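Local coordinates for protein cephalosporin acylase (Bacillus halodurans, PDB 2NLZ) that probably acts as an acylase or transferase of the gamma-glutamyltranspeptidase family, whose members belong to the N-terminal nucleophile hydrolases, at residues D[108-119]-D[394-403]. The protein carries 1 engineered substitution. Sequence-based numbering, arbitrary orientation.
Sequences ELPPYGVIPVTV and MQNRGHNFSL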
loop_
_atom_site.group_PDB
_atom_site.type_symbol
_atom_site.label_atom_id
_atom_site.label_comp_id
_atom_site.label_asym_id
_atom_site.label_seq_id
_atom_site.Cartn_x
_atom_site.Cartn_y
_atom_site.Cartn_z
ATOM N N GLU D 108 -20.418 21.280 33.804
ATOM C CA GLU D 108 -20.306 19.844 34.026
ATOM C C GLU D 108 -19.452 19.637 35.274
ATOM O O GLU D 108 -18.594 20.465 35.579
ATOM C CB GLU D 108 -19.690 19.140 32.808
ATOM C CG GLU D 108 -18.328 19.678 32.370
ATOM C CD GLU D 108 -17.716 18.899 31.218
ATOM O OE1 GLU D 108 -16.474 18.891 31.109
ATOM O OE2 GLU D 108 -18.468 18.294 30.426
ATOM N N LEU D 109 -19.690 18.554 36.005
ATOM C CA LEU D 109 -18.907 18.281 37.212
ATOM C C LEU D 109 -17.469 17.842 36.859
ATOM O O LEU D 109 -17.228 17.380 35.740
ATOM C CB LEU D 109 -19.632 17.303 38.153
ATOM C CG LEU D 109 -20.102 15.906 37.765
ATOM C CD1 LEU D 109 -20.242 15.086 39.030
ATOM C CD2 LEU D 109 -21.431 15.957 37.036
ATOM N N PRO D 110 -16.509 18.004 37.797
ATOM C CA PRO D 110 -15.096 17.816 37.464
ATOM C C PRO D 110 -14.771 16.383 37.070
ATOM O O PRO D 110 -15.413 15.453 37.546
ATOM C CB PRO D 110 -14.377 18.169 38.769
ATOM C CG PRO D 110 -15.374 17.900 39.820
ATOM C CD PRO D 110 -16.675 18.338 39.223
ATOM N N PRO D 111 -13.791 16.206 36.180
ATOM C CA PRO D 111 -13.402 14.859 35.777
ATOM C C PRO D 111 -12.712 14.054 36.892
ATOM O O PRO D 111 -12.765 12.823 36.893
ATOM C CB PRO D 111 -12.445 15.105 34.605
ATOM C CG PRO D 111 -11.959 16.497 34.777
ATOM C CD PRO D 111 -13.028 17.256 35.481
ATOM N N TYR D 112 -12.093 14.748 37.842
ATOM C CA TYR D 112 -11.251 14.092 38.836
ATOM C C TYR D 112 -11.591 14.462 40.281
ATOM O O TYR D 112 -12.225 15.489 40.539
ATOM C CB TYR D 112 -9.781 14.380 38.523
ATOM C CG TYR D 112 -9.405 13.974 37.113
ATOM C CD1 TYR D 112 -9.017 14.920 36.172
ATOM C CD2 TYR D 112 -9.473 12.636 36.708
ATOM C CE1 TYR D 112 -8.684 14.543 34.866
ATOM C CE2 TYR D 112 -9.138 12.249 35.412
ATOM C CZ TYR D 112 -8.745 13.205 34.496
ATOM O OH TYR D 112 -8.419 12.812 33.217
ATOM N N GLY D 113 -11.174 13.622 41.221
ATOM C CA GLY D 113 -11.479 13.859 42.625
ATOM C C GLY D 113 -12.646 13.035 43.122
ATOM O O GLY D 113 -13.068 12.085 42.475
ATOM N N VAL D 114 -13.173 13.399 44.279
ATOM C CA VAL D 114 -14.168 12.572 44.942
ATOM C C VAL D 114 -15.559 12.827 44.400
ATOM O O VAL D 114 -16.487 12.037 44.639
ATOM C CB VAL D 114 -14.165 12.793 46.465
ATOM C CG1 VAL D 114 -12.992 12.071 47.095
ATOM C CG2 VAL D 114 -14.123 14.279 46.798
ATOM N N ILE D 115 -15.692 13.923 43.657
ATOM C CA ILE D 115 -16.997 14.399 43.199
ATOM C C ILE D 115 -17.687 13.546 42.105
ATOM O O ILE D 115 -18.869 13.234 42.246
ATOM C CB ILE D 115 -16.946 15.906 42.844
ATOM C CG1 ILE D 115 -16.500 16.709 44.070
ATOM C CG2 ILE D 115 -18.302 16.412 42.371
ATOM C CD1 ILE D 115 -15.454 17.766 43.775
ATOM N N PRO D 116 -16.956 13.131 41.042
ATOM C CA PRO D 116 -17.620 12.355 39.983
ATOM C C PRO D 116 -17.714 10.847 40.233
ATOM O O PRO D 116 -18.097 10.103 39.332
ATOM C CB PRO D 116 -16.710 12.594 38.778
ATOM C CG PRO D 116 -15.357 12.665 39.387
ATOM C CD PRO D 116 -15.531 13.342 40.724
ATOM N N VAL D 117 -17.354 10.400 41.432
ATOM C CA VAL D 117 -17.396 8.979 41.772
ATOM C C VAL D 117 -18.821 8.487 42.058
ATOM O O VAL D 117 -19.490 9.001 42.953
ATOM C CB VAL D 117 -16.511 8.678 42.995
ATOM C CG1 VAL D 117 -16.524 7.188 43.308
ATOM C CG2 VAL D 117 -15.084 9.174 42.763
ATOM N N THR D 118 -19.273 7.503 41.283
ATOM C CA THR D 118 -20.519 6.780 41.563
ATOM C C THR D 118 -20.174 5.410 42.146
ATOM O O THR D 118 -19.012 5.004 42.082
ATOM C CB THR D 118 -21.372 6.612 40.287
ATOM O OG1 THR D 118 -20.674 5.812 39.319
ATOM C CG2 THR D 118 -21.682 7.962 39.703
ATOM N N VAL D 119 -21.152 4.689 42.698
ATOM C CA VAL D 119 -20.830 3.385 43.301
ATOM C C VAL D 119 -20.298 2.407 42.255
ATOM O O VAL D 119 -20.913 2.219 41.203
ATOM C CB VAL D 119 -21.974 2.749 44.192
ATOM C CG1 VAL D 119 -22.321 3.662 45.341
ATOM C CG2 VAL D 119 -23.224 2.429 43.407
ATOM N N MET D 394 -11.059 4.210 42.011
ATOM C CA MET D 394 -12.470 4.535 41.852
ATOM C C MET D 394 -12.749 5.169 40.503
ATOM O O MET D 394 -11.997 6.024 40.037
ATOM C CB MET D 394 -12.939 5.451 42.977
ATOM C CG MET D 394 -12.729 4.854 44.360
ATOM S SD MET D 394 -13.787 3.433 44.706
ATOM C CE MET D 394 -15.311 4.259 45.185
ATOM N N GLN D 395 -13.837 4.736 39.879
ATOM C CA GLN D 395 -14.283 5.275 38.597
ATOM C C GLN D 395 -14.691 6.749 38.666
ATOM O O GLN D 395 -14.984 7.274 39.740
ATOM C CB GLN D 395 -15.462 4.446 38.084
ATOM C CG GLN D 395 -16.697 4.476 38.969
ATOM C CD GLN D 395 -17.850 3.725 38.353
ATOM O OE1 GLN D 395 -17.792 3.367 37.179
ATOM N NE2 GLN D 395 -18.904 3.478 39.133
ATOM N N ASN D 396 -14.711 7.418 37.520
ATOM C CA ASN D 396 -15.261 8.777 37.449
ATOM C C ASN D 396 -16.539 8.877 36.611
ATOM O O ASN D 396 -16.828 9.917 36.036
ATOM C CB ASN D 396 -14.208 9.817 37.017
ATOM C CG ASN D 396 -13.873 9.754 35.531
ATOM O OD1 ASN D 396 -13.799 8.686 34.935
ATOM N ND2 ASN D 396 -13.656 10.910 34.940
ATOM N N ARG D 397 -17.317 7.795 36.602
ATOM C CA ARG D 397 -18.548 7.679 35.795
ATOM C C ARG D 397 -19.574 8.805 35.937
ATOM O O ARG D 397 -20.250 9.130 34.975
ATOM C CB ARG D 397 -19.217 6.329 36.053
ATOM C CG ARG D 397 -20.408 6.029 35.164
ATOM C CD ARG D 397 -20.086 6.149 33.685
ATOM N NE ARG D 397 -19.008 5.260 33.274
ATOM C CZ ARG D 397 -18.668 5.057 32.008
ATOM N NH1 ARG D 397 -19.329 5.681 31.031
ATOM N NH2 ARG D 397 -17.674 4.223 31.718
ATOM N N GLY D 398 -19.670 9.407 37.118
ATOM C CA GLY D 398 -20.587 10.521 37.360
ATOM C C GLY D 398 -20.330 11.765 36.527
ATOM O O GLY D 398 -21.184 12.652 36.446
ATOM N N HIS D 399 -19.157 11.826 35.897
ATOM C CA HIS D 399 -18.812 12.903 34.971
ATOM C C HIS D 399 -19.757 12.964 33.755
ATOM O O HIS D 399 -19.882 14.013 33.119
ATOM C CB HIS D 399 -17.358 12.755 34.527
ATOM C CG HIS D 399 -16.886 13.832 33.600
ATOM N ND1 HIS D 399 -16.406 15.042 34.052
ATOM C CD2 HIS D 399 -16.805 13.874 32.248
ATOM C CE1 HIS D 399 -16.051 15.783 33.018
ATOM N NE2 HIS D 399 -16.285 15.099 31.914
ATOM N N ASN D 400 -20.429 11.848 33.463
ATOM C CA ASN D 400 -21.389 11.750 32.356
ATOM C C ASN D 400 -22.715 12.477 32.600
ATOM O O ASN D 400 -23.454 12.769 31.654
ATOM C CB ASN D 400 -21.673 10.278 32.017
ATOM C CG ASN D 400 -20.740 9.722 30.955
ATOM O OD1 ASN D 400 -20.584 10.303 29.878
ATOM N ND2 ASN D 400 -20.125 8.580 31.251
ATOM N N PHE D 401 -23.016 12.751 33.868
ATOM C CA PHE D 401 -24.251 13.429 34.248
ATOM C C PHE D 401 -24.277 14.860 33.729
ATOM O O PHE D 401 -23.251 15.538 33.705
ATOM C CB PHE D 401 -24.396 13.471 35.773
ATOM C CG PHE D 401 -24.953 12.205 36.387
ATOM C CD1 PHE D 401 -26.261 11.806 36.136
ATOM C CD2 PHE D 401 -24.182 11.446 37.263
ATOM C CE1 PHE D 401 -26.781 10.662 36.716
ATOM C CE2 PHE D 401 -24.693 10.299 37.853
ATOM C CZ PHE D 401 -25.996 9.904 37.576
ATOM N N SER D 402 -25.459 15.315 33.330
ATOM C CA SER D 402 -25.652 16.695 32.906
ATOM C C SER D 402 -26.053 17.543 34.102
ATOM O O SER D 402 -26.729 17.067 35.012
ATOM C CB SER D 402 -26.736 16.773 31.826
ATOM O OG SER D 402 -26.840 18.077 31.276
ATOM N N LEU D 403 -25.626 18.800 34.102
ATOM C CA LEU D 403 -26.025 19.732 35.151
ATOM C C LEU D 403 -27.076 20.732 34.658
ATOM O O LEU D 403 -27.399 21.709 35.340
ATOM C CB LEU D 403 -24.805 20.432 35.739
ATOM C CG LEU D 403 -23.887 19.490 36.522
ATOM C CD1 LEU D 403 -22.641 20.206 37.017
ATOM C CD2 LEU D 403 -24.630 18.857 37.688
#
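Leu-109 and Phe-401 meet at the apolar centre, CD2 of Leu-109 lying 4.1 Å from CB of Phe-401, while Leu-403 brings CD1 up to Leu-109 CB. With CG set between its backbone N and carbonyl carbon, Leu-109 lays both methyls against the carbonyl of Gly-398. Thr-118 CG2 approaches the Phe-401 ring at its edge and also rests on Gly-398. Pro-116 O accepts a bond from Gly-398 N (2.8 Å), in the carbonyl plane, tying the 3-10 turn 397-400 to the loop. At the far end, Val-117 CG1 packs on Met-394 CE at 3.7 Å. Further out, Asn-396 ND2 donates to a lone pair of Pro-111 O (2.9 Å), in that carbonyl's plane, though the O lies 24° out of the Asn-396 amide plane. Gln-395 NE2 gives weak bonds to Thr-118 O (3.3 Å) and Asp-71. His-399, CG anti to the backbone N (chi1 -178°), brings CE1 near OE1 of the poorly ordered Glu-108 and ND1 near Pro-111 CA; ND1 also gives Leu-109 O a weak, bent bond (120° at the hydrogen). With an alanine here that bond goes, which is likely to leave Leu-109 O without this donor and open a gap beside Pro-111. Two loops are thus joined, one between helices 97-101 and 122-133, the other between strands 392-393 and 424-428: Val-117 and Met-394 reach Phe-232 of helix 223-234, Leu-403 touches helix 97-101, and Met-394 O, directly after strand 392-393, is hydrogen-bonded to Ser-383 OG.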